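Side-chain contacts in hypothetical 33.3 KDA protein IN ade3-ser2 intergenic region (Saccharomyces cerevisiae, PDB 1ODF), which is a probable ATP-dependent kinase of the GLYK family, resembling bacterial pantothenate kinase in structure, whose substrate is not yet known: residues D17-I20 with P21-F24; Q50-N53 with H54-K58; D79-K82 with L83-Q86; N213-N216 with V217-W220; M249-Y252 with K253-N257. One frame throughout, in Å; residues are numbered along the deposited sequence. Where two conformers were deposited one is given.

Contact 1 (D17-I20 with P21-F24); sequences DKYI and PEWF
Ile20 and Phe24, one turn apart near the end of helix 8-24, lie side by side on its inward flank. The CG2 branch of Ile20, anti to the backbone N, meets Phe24 at CE1, 3.4 Å away. Packing is tight where the chain itself presses Pro21 CD to 3.3 Å from Ile20 CB, closer than usual contact. Proline has no N-H to offer the preceding turn, and the helix kinks there; beyond it Trp23 N bonds Tyr19 O at 2.9 Å and Phe24 N bonds Ile20 O. Leu55 and Tyr59 of helix 44-59 cover Ile20. The outer flank is looser and polar: Lys18 bends at its last torsion (chi4 59°), and NZ reaches Glu22 OE2 at 2.7 Å, on the syn lone pair. With an alanine at Glu22, Lys18 NZ would probably lose its carboxylate mate and the ammonium group be left freer to swing. The helix end thus turns an apolar face inward and sets a charged i to i+4 pair on the exposed side.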
loop_
_atom_site.group_PDB
_atom_site.type_symbol
_atom_site.label_atom_id
_atom_site.label_comp_id
_atom_site.label_asym_id
_atom_site.label_seq_id
_atom_site.Cartn_x
_atom_site.Cartn_y
_atom_site.Cartn_z
ATOM N N ASP A 17 -9.432 -17.807 2.814
ATOM C CA ASP A 17 -10.593 -18.642 3.123
ATOM C C ASP A 17 -10.317 -19.578 4.292
ATOM O O ASP A 17 -11.235 -20.176 4.856
ATOM C CB ASP A 17 -11.027 -19.453 1.897
ATOM C CG ASP A 17 -11.888 -18.649 0.934
ATOM O OD1 ASP A 17 -12.170 -17.460 1.218
ATOM O OD2 ASP A 17 -12.282 -19.211 -0.112
ATOM N N LYS A 18 -9.045 -19.714 4.649
ATOM C CA LYS A 18 -8.674 -20.546 5.781
ATOM C C LYS A 18 -8.527 -19.665 7.017
ATOM O O LYS A 18 -9.120 -19.935 8.069
ATOM C CB LYS A 18 -7.343 -21.270 5.531
ATOM C CG LYS A 18 -6.697 -21.789 6.821
ATOM C CD LYS A 18 -5.385 -22.530 6.580
ATOM C CE LYS A 18 -4.664 -22.851 7.899
ATOM N NZ LYS A 18 -5.471 -23.691 8.838
ATOM N N TYR A 19 -7.754 -18.594 6.876
ATOM C CA TYR A 19 -7.492 -17.721 8.008
ATOM C C TYR A 19 -8.588 -16.787 8.505
ATOM O O TYR A 19 -8.691 -16.563 9.711
ATOM C CB TYR A 19 -6.202 -16.936 7.768
ATOM C CG TYR A 19 -4.966 -17.801 7.905
ATOM C CD1 TYR A 19 -4.448 -18.499 6.812
ATOM C CD2 TYR A 19 -4.350 -17.970 9.146
ATOM C CE1 TYR A 19 -3.339 -19.352 6.956
ATOM C CE2 TYR A 19 -3.252 -18.811 9.302
ATOM C CZ TYR A 19 -2.751 -19.499 8.205
ATOM O OH TYR A 19 -1.666 -20.320 8.372
ATOM N N ILE A 20 -9.401 -16.246 7.605
ATOM C CA ILE A 20 -10.458 -15.345 8.041
ATOM C C ILE A 20 -11.463 -16.080 8.929
ATOM O O ILE A 20 -11.803 -15.598 10.015
ATOM C CB ILE A 20 -11.144 -14.662 6.841
ATOM C CG1 ILE A 20 -10.195 -13.583 6.284
ATOM C CG2 ILE A 20 -12.474 -14.035 7.270
ATOM C CD1 ILE A 20 -10.682 -12.872 5.027
ATOM N N PRO A 21 -11.936 -17.262 8.495
ATOM C CA PRO A 21 -12.889 -18.006 9.322
ATOM C C PRO A 21 -12.274 -18.334 10.691
ATOM O O PRO A 21 -12.957 -18.296 11.717
ATOM C CB PRO A 21 -13.165 -19.251 8.487
ATOM C CG PRO A 21 -13.052 -18.715 7.070
ATOM C CD PRO A 21 -11.791 -17.894 7.170
ATOM N N GLU A 22 -10.979 -18.647 10.695
ATOM C CA GLU A 22 -10.277 -18.951 11.933
ATOM C C GLU A 22 -10.202 -17.720 12.842
ATOM O O GLU A 22 -10.184 -17.840 14.070
ATOM C CB GLU A 22 -8.879 -19.500 11.630
ATOM C CG GLU A 22 -8.891 -20.996 11.283
ATOM C CD GLU A 22 -7.527 -21.543 10.871
ATOM O OE1 GLU A 22 -6.491 -20.960 11.267
ATOM O OE2 GLU A 22 -7.491 -22.574 10.157
ATOM N N TRP A 23 -10.155 -16.534 12.245
ATOM C CA TRP A 23 -10.134 -15.317 13.037
ATOM C C TRP A 23 -11.525 -15.102 13.664
ATOM O O TRP A 23 -11.638 -14.741 14.833
ATOM C CB TRP A 23 -9.769 -14.119 12.163
ATOM C CG TRP A 23 -10.186 -12.793 12.757
ATOM C CD1 TRP A 23 -11.257 -12.025 12.386
ATOM C CD2 TRP A 23 -9.530 -12.085 13.815
ATOM N NE1 TRP A 23 -11.305 -10.873 13.144
ATOM C CE2 TRP A 23 -10.258 -10.883 14.029
ATOM C CE3 TRP A 23 -8.397 -12.347 14.606
ATOM C CZ2 TRP A 23 -9.885 -9.941 15.000
ATOM C CZ3 TRP A 23 -8.026 -11.415 15.571
ATOM C CH2 TRP A 23 -8.773 -10.221 15.758
ATOM N N PHE A 24 -12.580 -15.333 12.881
ATOM C CA PHE A 24 -13.944 -15.166 13.377
ATOM C C PHE A 24 -14.281 -16.196 14.469
ATOM O O PHE A 24 -15.062 -15.920 15.376
ATOM C CB PHE A 24 -14.935 -15.262 12.213
ATOM C CG PHE A 24 -14.941 -14.043 11.325
ATOM C CD1 PHE A 24 -15.167 -14.158 9.957
ATOM C CD2 PHE A 24 -14.726 -12.775 11.862
ATOM C CE1 PHE A 24 -15.179 -13.021 9.130
ATOM C CE2 PHE A 24 -14.737 -11.631 11.043
ATOM C CZ PHE A 24 -14.964 -11.755 9.678
#

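Contact 2 (Q50-N53 with H54-K58); sequences QIYN and HLMEK
Met56 reaches back along helix 44-59 to lie against the ring of Tyr52, one turn earlier. Its CB starts 3.4 Å from Tyr52 O. CG, placed beside its own backbone N, comes to 3.0 Å from Tyr52 O and passes over one face of the tyrosine ring, a CH-pi contact 3.9 Å from the centroid and only 14° off the ring normal. Two bends, at chi2 (-98°) and chi3, carry the chain outward along the ring: SD sits obliquely, 4.2 Å from the centroid, as a Met-aromatic contact, and the methyl CE ends 3.4 Å from Tyr52 OH. Met56 N meanwhile donates to Tyr52 O, so backbone and side chain join the same two residues. On the buried flank Ile51 CG2 touches Leu55 CD1 at 3.9 Å, the two branched chains crossing at a slant. The imidazole of His54 takes Lys58 CG over the centre of one face, while its NE2 is hydrogen-bonded to Asp17 of helix 8-24. The helix, which follows the predicted ATP-binding loop, is thereby wedged between two neighbours: Ile51 presses on Leu16 of helix 8-24, and Tyr52 and Leu55 lean on Ile157 of strand 155-160.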
loop_
_atom_site.group_PDB
_atom_site.type_symbol
_atom_site.label_atom_id
_atom_site.label_comp_id
_atom_site.label_asym_id
_atom_site.label_seq_id
_atom_site.Cartn_x
_atom_site.Cartn_y
_atom_site.Cartn_z
ATOM N N GLN A 50 -10.311 -7.582 -5.952
ATOM C CA GLN A 50 -10.991 -8.855 -6.151
ATOM C C GLN A 50 -11.345 -9.487 -4.807
ATOM O O GLN A 50 -12.420 -10.058 -4.637
ATOM C CB GLN A 50 -10.105 -9.823 -6.936
ATOM C CG GLN A 50 -9.966 -9.508 -8.412
ATOM C CD GLN A 50 -9.083 -10.516 -9.123
ATOM O OE1 GLN A 50 -7.874 -10.562 -8.897
ATOM N NE2 GLN A 50 -9.683 -11.334 -9.978
ATOM N N ILE A 51 -10.431 -9.383 -3.852
ATOM C CA ILE A 51 -10.651 -9.959 -2.535
ATOM C C ILE A 51 -11.796 -9.202 -1.848
ATOM O O ILE A 51 -12.660 -9.812 -1.207
ATOM C CB ILE A 51 -9.361 -9.901 -1.683
ATOM C CG1 ILE A 51 -8.334 -10.885 -2.254
ATOM C CG2 ILE A 51 -9.657 -10.249 -0.244
ATOM C CD1 ILE A 51 -8.870 -12.301 -2.411
ATOM N N TYR A 52 -11.803 -7.876 -1.997
ATOM C CA TYR A 52 -12.854 -7.049 -1.420
ATOM C C TYR A 52 -14.188 -7.620 -1.879
ATOM O O TYR A 52 -15.044 -7.954 -1.064
ATOM C CB TYR A 52 -12.734 -5.607 -1.915
ATOM C CG TYR A 52 -13.800 -4.659 -1.383
ATOM C CD1 TYR A 52 -14.455 -3.774 -2.238
ATOM C CD2 TYR A 52 -14.118 -4.614 -0.024
ATOM C CE1 TYR A 52 -15.399 -2.864 -1.757
ATOM C CE2 TYR A 52 -15.060 -3.705 0.470
ATOM C CZ TYR A 52 -15.696 -2.832 -0.407
ATOM O OH TYR A 52 -16.617 -1.921 0.059
ATOM N N ASN A 53 -14.354 -7.747 -3.191
ATOM C CA ASN A 53 -15.593 -8.279 -3.740
ATOM C C ASN A 53 -15.879 -9.685 -3.244
ATOM O O ASN A 53 -17.018 -10.013 -2.909
ATOM C CB ASN A 53 -15.557 -8.262 -5.270
ATOM C CG ASN A 53 -15.590 -6.852 -5.836
ATOM O OD1 ASN A 53 -16.340 -5.998 -5.360
ATOM N ND2 ASN A 53 -14.782 -6.603 -6.861
ATOM N N HIS A 54 -14.839 -10.510 -3.201
ATOM C CA HIS A 54 -14.955 -11.889 -2.735
ATOM C C HIS A 54 -15.591 -11.922 -1.339
ATOM O O HIS A 54 -16.535 -12.671 -1.094
ATOM C CB HIS A 54 -13.560 -12.523 -2.700
ATOM C CG HIS A 54 -13.531 -13.942 -2.213
ATOM N ND1 HIS A 54 -14.026 -14.999 -2.950
ATOM C CD2 HIS A 54 -13.010 -14.485 -1.085
ATOM C CE1 HIS A 54 -13.805 -16.128 -2.301
ATOM N NE2 HIS A 54 -13.189 -15.845 -1.166
ATOM N N LEU A 55 -15.072 -11.096 -0.437
ATOM C CA LEU A 55 -15.561 -11.020 0.939
ATOM C C LEU A 55 -16.952 -10.399 1.040
ATOM O O LEU A 55 -17.764 -10.795 1.886
ATOM C CB LEU A 55 -14.566 -10.227 1.800
ATOM C CG LEU A 55 -13.183 -10.883 1.926
ATOM C CD1 LEU A 55 -12.218 -9.973 2.685
ATOM C CD2 LEU A 55 -13.333 -12.223 2.631
ATOM N N MET A 56 -17.212 -9.426 0.175
ATOM C CA MET A 56 -18.499 -8.748 0.134
ATOM C C MET A 56 -19.566 -9.755 -0.256
ATOM O O MET A 56 -20.694 -9.694 0.223
ATOM C CB MET A 56 -18.464 -7.630 -0.902
ATOM C CG MET A 56 -17.583 -6.464 -0.521
ATOM S SD MET A 56 -18.538 -5.119 0.195
ATOM C CE MET A 56 -18.851 -4.153 -1.296
ATOM N N GLU A 57 -19.200 -10.679 -1.137
ATOM C CA GLU A 57 -20.135 -11.696 -1.593
ATOM C C GLU A 57 -20.272 -12.817 -0.577
ATOM O O GLU A 57 -21.368 -13.316 -0.348
ATOM C CB GLU A 57 -19.687 -12.280 -2.931
ATOM C CG GLU A 57 -19.658 -11.268 -4.066
ATOM C CD GLU A 57 -19.257 -11.893 -5.390
ATOM O OE1 GLU A 57 -18.164 -12.502 -5.452
ATOM O OE2 GLU A 57 -20.035 -11.773 -6.366
ATOM N N LYS A 58 -19.160 -13.210 0.035
ATOM C CA LYS A 58 -19.187 -14.283 1.019
ATOM C C LYS A 58 -19.927 -13.895 2.297
ATOM O O LYS A 58 -20.855 -14.580 2.714
ATOM C CB LYS A 58 -17.763 -14.712 1.375
ATOM C CG LYS A 58 -16.989 -15.375 0.241
ATOM C CD LYS A 58 -16.599 -16.802 0.610
ATOM C CE LYS A 58 -15.790 -16.848 1.902
ATOM N NZ LYS A 58 -15.580 -18.246 2.388
#

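Contact 3 (D79-K82 with L83-Q86); sequences DQLK and LNEQ
The last two turns of helix 77-86, a short peripheral helix, are joined here by i to i+4 backbone bonds and by side chains folded back on the preceding turn. Leu83 N donates to Asp79 O at 2.8 Å, and Asn84 N to Gln80 O at the same distance; the next bond, from Glu85 N to Leu81 O, is weak. Leu83 and Gln80 turn to the inner side of the helix. Gln80 bends at its second torsion (chi2 60°), which brings its amide group beside Leu83 CD2, and the two chains cross at a slant. Both also touch Leu75 and Thr101 of the surrounding loops. Asn84 lies on a different flank: its CG, beside the backbone N (chi1 -75°), rests 3.2 Å from Gln80 O. The amides of Gln80 and Asn84 stand 47° apart in plane, their chains crossing at about a right angle. Asn84 OD1 accepts a hydrogen bond from Gly95 N, tying the helix to the loop that follows, and the backbone O of Asn84 is engaged by Gln94. A leucine in place of Asn84 is likely to leave Gly95 N without its acceptor and weaken the hold of that loop on the helix. Beside the amide, a methyl of Leu81, CD2, lies 3.7 Å from Asn84 ND2.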
loop_
_atom_site.group_PDB
_atom_site.type_symbol
_atom_site.label_atom_id
_atom_site.label_comp_id
_atom_site.label_asym_id
_atom_site.label_seq_id
_atom_site.Cartn_x
_atom_site.Cartn_y
_atom_site.Cartn_z
ATOM N N ASP A 79 -1.993 21.124 0.527
ATOM C CA ASP A 79 -1.011 20.704 1.515
ATOM C C ASP A 79 0.242 20.152 0.856
ATOM O O ASP A 79 1.340 20.291 1.391
ATOM C CB ASP A 79 -1.603 19.663 2.472
ATOM C CG ASP A 79 -2.421 20.296 3.584
ATOM O OD1 ASP A 79 -1.943 21.288 4.181
ATOM O OD2 ASP A 79 -3.532 19.803 3.870
ATOM N N GLN A 80 0.086 19.523 -0.302
ATOM C CA GLN A 80 1.246 18.982 -0.997
ATOM C C GLN A 80 2.110 20.158 -1.450
ATOM O O GLN A 80 3.340 20.091 -1.416
ATOM C CB GLN A 80 0.820 18.143 -2.202
ATOM C CG GLN A 80 1.986 17.587 -3.024
ATOM C CD GLN A 80 2.922 16.683 -2.222
ATOM O OE1 GLN A 80 4.112 16.973 -2.074
ATOM N NE2 GLN A 80 2.384 15.578 -1.708
ATOM N N LEU A 81 1.460 21.246 -1.862
ATOM C CA LEU A 81 2.194 22.432 -2.294
ATOM C C LEU A 81 3.002 22.948 -1.113
ATOM O O LEU A 81 4.153 23.367 -1.266
ATOM C CB LEU A 81 1.231 23.518 -2.777
ATOM C CG LEU A 81 0.447 23.196 -4.052
ATOM C CD1 LEU A 81 -0.438 24.381 -4.401
ATOM C CD2 LEU A 81 1.413 22.875 -5.198
ATOM N N LYS A 82 2.384 22.906 0.066
ATOM C CA LYS A 82 3.024 23.341 1.301
ATOM C C LYS A 82 4.205 22.421 1.575
ATOM O O LYS A 82 5.271 22.864 1.992
ATOM C CB LYS A 82 2.031 23.267 2.467
ATOM C CG LYS A 82 2.666 23.465 3.843
ATOM C CD LYS A 82 1.907 22.694 4.936
ATOM C CE LYS A 82 0.593 23.361 5.334
ATOM N NZ LYS A 82 0.829 24.644 6.066
ATOM N N LEU A 83 4.008 21.132 1.335
ATOM C CA LEU A 83 5.057 20.148 1.548
ATOM C C LEU A 83 6.213 20.363 0.572
ATOM O O LEU A 83 7.374 20.140 0.921
ATOM C CB LEU A 83 4.507 18.733 1.368
ATOM C CG LEU A 83 5.538 17.635 1.651
ATOM C CD1 LEU A 83 5.850 17.621 3.147
ATOM C CD2 LEU A 83 5.011 16.278 1.191
ATOM N N ASN A 84 5.889 20.785 -0.651
ATOM C CA ASN A 84 6.906 21.022 -1.674
ATOM C C ASN A 84 7.959 22.003 -1.190
ATOM O O ASN A 84 9.157 21.728 -1.261
ATOM C CB ASN A 84 6.278 21.569 -2.960
ATOM C CG ASN A 84 5.555 20.507 -3.755
ATOM O OD1 ASN A 84 5.984 19.352 -3.799
ATOM N ND2 ASN A 84 4.462 20.893 -4.409
ATOM N N GLU A 85 7.496 23.151 -0.701
ATOM C CA GLU A 85 8.379 24.200 -0.207
ATOM C C GLU A 85 9.082 23.801 1.083
ATOM O O GLU A 85 10.294 23.984 1.215
ATOM C CB GLU A 85 7.583 25.488 0.013
ATOM C CG GLU A 85 6.333 25.291 0.846
ATOM C CD GLU A 85 5.485 26.546 0.940
ATOM O OE1 GLU A 85 5.046 27.050 -0.120
ATOM O OE2 GLU A 85 5.256 27.024 2.073
ATOM N N GLN A 86 8.323 23.250 2.030
ATOM C CA GLN A 86 8.883 22.823 3.308
ATOM C C GLN A 86 10.147 22.001 3.068
ATOM O O GLN A 86 11.136 22.148 3.781
ATOM C CB GLN A 86 7.864 21.990 4.075
ATOM C CG GLN A 86 8.159 21.846 5.552
ATOM C CD GLN A 86 7.234 20.850 6.224
ATOM O OE1 GLN A 86 6.017 20.874 6.012
ATOM N NE2 GLN A 86 7.802 19.968 7.042
#

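Contact 4 (N213-N216 with V217-W220); sequences NINN and VYGW
Trp220 CG beside its own backbone N (chi1 -62°), followed by a chi2 of -30°, turns the indole back over Asn216, the first residue of helix 216-232. A type I turn from Asn213 to Asn216 leads into this helix start. Asn216 CB lies over the six-membered ring as a CH-pi contact, 3.9 Å from its centroid and 17° off the normal. Asn216 O stands over the same ring system, offset toward the rim, while accepting a bond from Trp220 N. Val217 N donates to Ile214 O, and beside it Ile214 CD1 and Val217 CG2 point the same way, 4.1 Å apart. Both side chains also touch Pro39 of the predicted ATP-binding loop. Indole NE1 bonds Ser277 O, and Arg279 makes a cation-pi contact with the ring. Tyr218, with its OH bonded to Asp246 and its ring stacked on His242, receives Asn215 OD1 at the edge near the ring plane, 3.3 Å from CE1.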
loop_
_atom_site.group_PDB
_atom_site.type_symbol
_atom_site.label_atom_id
_atom_site.label_comp_id
_atom_site.label_asym_id
_atom_site.label_seq_id
_atom_site.Cartn_x
_atom_site.Cartn_y
_atom_site.Cartn_z
ATOM N N ASN A 213 13.159 -9.884 -10.128
ATOM C CA ASN A 213 14.015 -8.748 -10.453
ATOM C C ASN A 213 13.239 -7.459 -10.253
ATOM O O ASN A 213 12.192 -7.250 -10.869
ATOM C CB ASN A 213 14.523 -8.843 -11.894
ATOM C CG ASN A 213 15.426 -7.683 -12.266
ATOM O OD1 ASN A 213 16.363 -7.347 -11.535
ATOM N ND2 ASN A 213 15.153 -7.067 -13.411
ATOM N N ILE A 214 13.760 -6.591 -9.394
ATOM C CA ILE A 214 13.083 -5.339 -9.101
ATOM C C ILE A 214 13.015 -4.378 -10.291
ATOM O O ILE A 214 12.176 -3.471 -10.322
ATOM C CB ILE A 214 13.733 -4.617 -7.895
ATOM C CG1 ILE A 214 12.746 -3.596 -7.323
ATOM C CG2 ILE A 214 15.022 -3.926 -8.316
ATOM C CD1 ILE A 214 11.406 -4.208 -6.889
ATOM N N ASN A 215 13.890 -4.572 -11.273
ATOM C CA ASN A 215 13.877 -3.702 -12.438
ATOM C C ASN A 215 12.682 -4.031 -13.321
ATOM O O ASN A 215 12.461 -3.400 -14.354
ATOM C CB ASN A 215 15.193 -3.812 -13.212
ATOM C CG ASN A 215 16.336 -3.106 -12.505
ATOM O OD1 ASN A 215 16.208 -1.949 -12.096
ATOM N ND2 ASN A 215 17.464 -3.794 -12.360
ATOM N N ASN A 216 11.903 -5.020 -12.898
ATOM C CA ASN A 216 10.705 -5.394 -13.632
ATOM C C ASN A 216 9.750 -4.213 -13.543
ATOM O O ASN A 216 8.895 -4.018 -14.408
ATOM C CB ASN A 216 10.047 -6.628 -13.006
ATOM C CG ASN A 216 10.802 -7.910 -13.309
ATOM O OD1 ASN A 216 10.393 -8.999 -12.901
ATOM N ND2 ASN A 216 11.907 -7.784 -14.031
ATOM N N VAL A 217 9.911 -3.421 -12.487
ATOM C CA VAL A 217 9.068 -2.257 -12.268
ATOM C C VAL A 217 9.166 -1.276 -13.436
ATOM O O VAL A 217 8.150 -0.737 -13.870
ATOM C CB VAL A 217 9.430 -1.547 -10.935
ATOM C CG1 VAL A 217 8.659 -0.238 -10.800
ATOM C CG2 VAL A 217 9.093 -2.458 -9.764
ATOM N N TYR A 218 10.375 -1.043 -13.943
ATOM C CA TYR A 218 10.536 -0.134 -15.078
ATOM C C TYR A 218 9.731 -0.698 -16.235
ATOM O O TYR A 218 8.916 0.000 -16.846
ATOM C CB TYR A 218 12.001 -0.018 -15.510
ATOM C CG TYR A 218 12.880 0.760 -14.561
ATOM C CD1 TYR A 218 13.648 0.105 -13.594
ATOM C CD2 TYR A 218 12.948 2.151 -14.628
ATOM C CE1 TYR A 218 14.463 0.820 -12.722
ATOM C CE2 TYR A 218 13.758 2.879 -13.759
ATOM C CZ TYR A 218 14.512 2.205 -12.809
ATOM O OH TYR A 218 15.303 2.913 -11.935
ATOM N N GLY A 219 9.962 -1.974 -16.522
ATOM C CA GLY A 219 9.256 -2.630 -17.604
ATOM C C GLY A 219 7.753 -2.479 -17.512
ATOM O O GLY A 219 7.110 -2.044 -18.465
ATOM N N TRP A 220 7.189 -2.829 -16.360
ATOM C CA TRP A 220 5.749 -2.740 -16.161
ATOM C C TRP A 220 5.180 -1.341 -16.382
ATOM O O TRP A 220 4.074 -1.194 -16.897
ATOM C CB TRP A 220 5.383 -3.227 -14.760
ATOM C CG TRP A 220 5.735 -4.661 -14.503
ATOM C CD1 TRP A 220 5.785 -5.671 -15.421
ATOM C CD2 TRP A 220 6.012 -5.264 -13.232
ATOM N NE1 TRP A 220 6.069 -6.863 -14.802
ATOM C CE2 TRP A 220 6.213 -6.643 -13.458
ATOM C CE3 TRP A 220 6.107 -4.772 -11.923
ATOM C CZ2 TRP A 220 6.503 -7.539 -12.425
ATOM C CZ3 TRP A 220 6.396 -5.664 -10.895
ATOM C CH2 TRP A 220 6.590 -7.033 -11.154
#

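Contact 5 (M249-Y252 with K253-N257); sequences MPSY and KLYLN
Ser251 O is met from two directions: Tyr255 N gives it a nearly straight bond of 2.9 Å (172°), and Tyr255 CD1 closes in at 3.2 Å. The pair belongs to the first turns of helix 249-262, where the regular i to i+4 ladder is already complete: Lys253 N donates to Met249 O, Leu254 N to Pro250 O and Leu256 N to Tyr252 O. Pro250, in the first turn, suits a helix start, where no N-H is needed for a bond to a preceding turn. The Tyr255 ring comes obliquely against Ser251 because its CG is held beside its backbone N (chi1 -42°), and Leu254 CB covers the centre of one ring face, 4.0 Å above the plane. Tyr255 OH is hydrogen-bonded to Asn186 of helix 182-195, whose Met182 and Leu189 touch the Tyr255 side chain. On another flank Tyr252 sends its OH to Gln40 of the predicted ATP-binding loop and meets Trp161 edge-to-face, so this helix touches that loop directly. Lys253, by contrast, runs outward as an extended chain, with only its inner methylenes near the backbone: CG lies 3.2 Å from Met249 O. Leu256 CB packs similarly against the carbonyl one turn earlier, 3.1 Å from Tyr252 O.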
loop_
_atom_site.group_PDB
_atom_site.type_symbol
_atom_site.label_atom_id
_atom_site.label_comp_id
_atom_site.label_asym_id
_atom_site.label_seq_id
_atom_site.Cartn_x
_atom_site.Cartn_y
_atom_site.Cartn_z
ATOM N N MET A 249 12.741 3.677 -6.738
ATOM C CA MET A 249 13.828 2.712 -6.596
ATOM C C MET A 249 14.645 2.792 -5.304
ATOM O O MET A 249 15.023 1.762 -4.747
ATOM C CB MET A 249 14.770 2.813 -7.795
ATOM C CG MET A 249 14.302 2.029 -8.998
ATOM S SD MET A 249 14.233 0.280 -8.608
ATOM C CE MET A 249 12.611 -0.106 -9.224
ATOM N N PRO A 250 14.950 4.011 -4.820
ATOM C CA PRO A 250 15.732 4.088 -3.577
ATOM C C PRO A 250 15.004 3.371 -2.430
ATOM O O PRO A 250 15.608 2.601 -1.675
ATOM C CB PRO A 250 15.862 5.590 -3.345
ATOM C CG PRO A 250 15.889 6.136 -4.754
ATOM C CD PRO A 250 14.796 5.344 -5.431
ATOM N N SER A 251 13.702 3.619 -2.320
ATOM C CA SER A 251 12.897 2.982 -1.281
ATOM C C SER A 251 12.950 1.463 -1.411
ATOM O O SER A 251 13.137 0.755 -0.429
ATOM C CB SER A 251 11.448 3.451 -1.374
ATOM O OG SER A 251 11.351 4.814 -1.023
ATOM N N TYR A 252 12.779 0.973 -2.635
ATOM C CA TYR A 252 12.814 -0.460 -2.897
ATOM C C TYR A 252 14.135 -1.058 -2.434
ATOM O O TYR A 252 14.152 -2.034 -1.682
ATOM C CB TYR A 252 12.614 -0.737 -4.400
ATOM C CG TYR A 252 11.178 -0.612 -4.865
ATOM C CD1 TYR A 252 10.851 0.119 -6.011
ATOM C CD2 TYR A 252 10.139 -1.212 -4.148
ATOM C CE1 TYR A 252 9.519 0.251 -6.424
ATOM C CE2 TYR A 252 8.807 -1.085 -4.556
ATOM C CZ TYR A 252 8.503 -0.353 -5.688
ATOM O OH TYR A 252 7.180 -0.208 -6.066
ATOM N N LYS A 253 15.235 -0.457 -2.879
ATOM C CA LYS A 253 16.568 -0.927 -2.523
ATOM C C LYS A 253 16.819 -0.913 -1.016
ATOM O O LYS A 253 17.501 -1.786 -0.489
ATOM C CB LYS A 253 17.640 -0.070 -3.205
ATOM C CG LYS A 253 17.596 -0.081 -4.717
ATOM C CD LYS A 253 18.721 0.774 -5.297
ATOM C CE LYS A 253 18.739 0.709 -6.821
ATOM N NZ LYS A 253 19.924 1.416 -7.416
ATOM N N LEU A 254 16.276 0.085 -0.329
ATOM C CA LEU A 254 16.471 0.188 1.107
ATOM C C LEU A 254 15.618 -0.754 1.969
ATOM O O LEU A 254 16.148 -1.413 2.858
ATOM C CB LEU A 254 16.206 1.622 1.574
ATOM C CG LEU A 254 17.289 2.324 2.406
ATOM C CD1 LEU A 254 16.644 3.450 3.195
ATOM C CD2 LEU A 254 17.970 1.341 3.348
ATOM N N TYR A 255 14.315 -0.834 1.688
ATOM C CA TYR A 255 13.399 -1.628 2.514
ATOM C C TYR A 255 12.843 -2.960 2.034
ATOM O O TYR A 255 12.498 -3.807 2.857
ATOM C CB TYR A 255 12.190 -0.769 2.898
ATOM C CG TYR A 255 12.509 0.655 3.294
ATOM C CD1 TYR A 255 12.166 1.726 2.465
ATOM C CD2 TYR A 255 13.107 0.937 4.520
ATOM C CE1 TYR A 255 12.405 3.049 2.858
ATOM C CE2 TYR A 255 13.348 2.249 4.927
ATOM C CZ TYR A 255 12.996 3.300 4.094
ATOM O OH TYR A 255 13.218 4.591 4.513
ATOM N N LEU A 256 12.734 -3.155 0.725
ATOM C CA LEU A 256 12.133 -4.381 0.205
ATOM C C LEU A 256 12.667 -5.697 0.759
ATOM O O LEU A 256 11.896 -6.605 1.066
ATOM C CB LEU A 256 12.199 -4.413 -1.326
ATOM C CG LEU A 256 11.365 -5.552 -1.947
ATOM C CD1 LEU A 256 9.879 -5.349 -1.603
ATOM C CD2 LEU A 256 11.556 -5.594 -3.457
ATOM N N ASN A 257 13.979 -5.803 0.899
ATOM C CA ASN A 257 14.575 -7.038 1.393
ATOM C C ASN A 257 14.144 -7.413 2.825
ATOM O O ASN A 257 13.575 -8.482 3.040
ATOM C CB ASN A 257 16.098 -6.940 1.302
ATOM C CG ASN A 257 16.781 -8.248 1.631
ATOM O OD1 ASN A 257 16.130 -9.244 1.952
ATOM N ND2 ASN A 257 18.099 -8.253 1.553
#

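In the fold
Contacts 1 and 2 belong to two adjoining helices that meet directly, sharing a polar bond and an apolar touch. Each has a buried apolar flank and an exposed one, which carries a salt bridge in contact 1 and a Met-aromatic pair in contact 2. Contacts 4 and 5 form a second touching pair, with Met249 set against Tyr218 and Val217, and both border the predicted ATP-binding loop. Contact 5 is the most buried of the five. Contact 3 stands apart, its centre about 43 Å from that of contact 1 across the chain's centre; there amides and loop bonds replace the aromatic packing found elsewhere.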